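Local coordinates for protein abietadiene synthase, chloroplastic (PDB 3S9V) that is a largely helical plant enzyme of the terpene synthase family, with a metal-binding domain, and works in the chloroplast, at residues 608-611 and 612-615. Sequence-based numbering, arbitrary orientation.
Sequences VQLE and AYTK
Leu610 O is gripped twice by Thr614, one turn further along helix 599-621. The backbone N of Thr614 comes to 2.7 Å of Leu610 O in the ordinary helical bond, and Thr614 OG1 reaches the same Leu610 O at 2.8 Å. That second donor stands above the carbonyl plane, 42° out of it, and is therefore not aimed at a lone pair. The threonine can do this because OG1 sits beside its own backbone N, anti to the carbonyl carbon (chi1 -63°), which turns the hydroxyl back down the helix and leaves CG2 anti to the backbone N.

On another flank of the helix, Gln609 and Tyr613 make the main side-chain pairing. The glutamine chain bends at chi2 and brings NE2 over one face of the phenol ring, toward its rim. There NE2 of Gln609 lies 3.4 Å from Tyr613 CZ. The amide plane is tilted 51° from the ring. CG of Gln609 adds a contact at 3.7 Å to Tyr613 CE2. The amide is held in this pose from outside: Val637 O accepts from NE2, and OE1 bonds to Thr643 OG1. At the edge of the same ring, near its plane, CD2 of Leu610 meets CD2 of Tyr613 at 3.9 Å. Tyr613 and Leu610 are buried and also touch helix 521-541, so this flank packs against that helix, whereas Glu611, in a salt bridge with Lys607, lies on the exposed side.

With two donors from one residue, Leu610 O probably ties the threonine side chain firmly to its own helix, while the two outside bonds of the buried Gln609 amide probably fix its rotation and so decide that NE2, not OE1, faces the tyrosine ring.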
loop_
_atom_site.group_PDB
_atom_site.type_symbol
_atom_site.label_atom_id
_atom_site.label_comp_id
_atom_site.label_asym_id
_atom_site.label_seq_id
_atom_site.Cartn_x
_atom_site.Cartn_y
_atom_site.Cartn_z
ATOM N N VAL A 608 -6.668 -25.410 -28.240
ATOM C CA VAL A 608 -5.355 -25.497 -27.609
ATOM C C VAL A 608 -5.432 -26.026 -26.181
ATOM O O VAL A 608 -4.554 -26.766 -25.738
ATOM C CB VAL A 608 -4.647 -24.118 -27.624
ATOM C CG1 VAL A 608 -3.302 -24.193 -26.899
ATOM C CG2 VAL A 608 -4.436 -23.672 -29.076
ATOM N N GLN A 609 -6.490 -25.655 -25.468
ATOM C CA GLN A 609 -6.675 -26.100 -24.093
ATOM C C GLN A 609 -6.886 -27.617 -24.022
ATOM O O GLN A 609 -6.263 -28.308 -23.203
ATOM C CB GLN A 609 -7.880 -25.403 -23.466
ATOM C CG GLN A 609 -8.050 -25.698 -21.985
ATOM C CD GLN A 609 -6.867 -25.197 -21.181
ATOM O OE1 GLN A 609 -6.541 -24.013 -21.224
ATOM N NE2 GLN A 609 -6.216 -26.095 -20.447
ATOM N N LEU A 610 -7.768 -28.129 -24.876
ATOM C CA LEU A 610 -8.060 -29.557 -24.886
ATOM C C LEU A 610 -6.826 -30.340 -25.328
ATOM O O LEU A 610 -6.553 -31.431 -24.818
ATOM C CB LEU A 610 -9.257 -29.852 -25.795
ATOM C CG LEU A 610 -10.547 -29.115 -25.396
ATOM C CD1 LEU A 610 -11.680 -29.577 -26.272
ATOM C CD2 LEU A 610 -10.881 -29.378 -23.947
ATOM N N GLU A 611 -6.076 -29.773 -26.270
ATOM C CA GLU A 611 -4.860 -30.415 -26.731
ATOM C C GLU A 611 -3.890 -30.531 -25.559
ATOM O O GLU A 611 -3.224 -31.551 -25.410
ATOM C CB GLU A 611 -4.240 -29.622 -27.884
ATOM C CG GLU A 611 -4.614 -30.178 -29.249
ATOM C CD GLU A 611 -4.525 -29.153 -30.367
ATOM O OE1 GLU A 611 -3.551 -28.367 -30.395
ATOM O OE2 GLU A 611 -5.433 -29.146 -31.230
ATOM N N ALA A 612 -3.820 -29.500 -24.717
ATOM C CA ALA A 612 -2.930 -29.559 -23.560
ATOM C C ALA A 612 -3.403 -30.657 -22.590
ATOM O O ALA A 612 -2.589 -31.399 -22.040
ATOM C CB ALA A 612 -2.880 -28.202 -22.850
ATOM N N TYR A 613 -4.714 -30.753 -22.374
ATOM C CA TYR A 613 -5.260 -31.788 -21.489
ATOM C C TYR A 613 -4.956 -33.159 -22.077
ATOM O O TYR A 613 -4.632 -34.102 -21.360
ATOM C CB TYR A 613 -6.780 -31.666 -21.339
ATOM C CG TYR A 613 -7.267 -30.484 -20.539
ATOM C CD1 TYR A 613 -6.558 -30.023 -19.423
ATOM C CD2 TYR A 613 -8.465 -29.848 -20.867
ATOM C CE1 TYR A 613 -7.036 -28.959 -18.656
ATOM C CE2 TYR A 613 -8.952 -28.784 -20.103
ATOM C CZ TYR A 613 -8.234 -28.347 -19.005
ATOM O OH TYR A 613 -8.719 -27.304 -18.251
ATOM N N THR A 614 -5.075 -33.257 -23.394
ATOM C CA THR A 614 -4.828 -34.504 -24.095
ATOM C C THR A 614 -3.389 -34.995 -23.953
ATOM O O THR A 614 -3.157 -36.193 -23.811
ATOM C CB THR A 614 -5.176 -34.366 -25.589
ATOM O OG1 THR A 614 -6.579 -34.103 -25.721
ATOM C CG2 THR A 614 -4.835 -35.646 -26.346
ATOM N N LYS A 615 -2.422 -34.081 -23.985
ATOM C CA LYS A 615 -1.032 -34.490 -23.858
ATOM C C LYS A 615 -0.774 -35.042 -22.458
ATOM O O LYS A 615 -0.045 -36.019 -22.308
ATOM C CB LYS A 615 -0.079 -33.321 -24.147
ATOM C CG LYS A 615 1.369 -33.762 -24.382
ATOM C CD LYS A 615 2.318 -32.593 -24.606
ATOM C CE LYS A 615 2.032 -31.841 -25.903
ATOM N NZ LYS A 615 2.406 -32.613 -27.120
#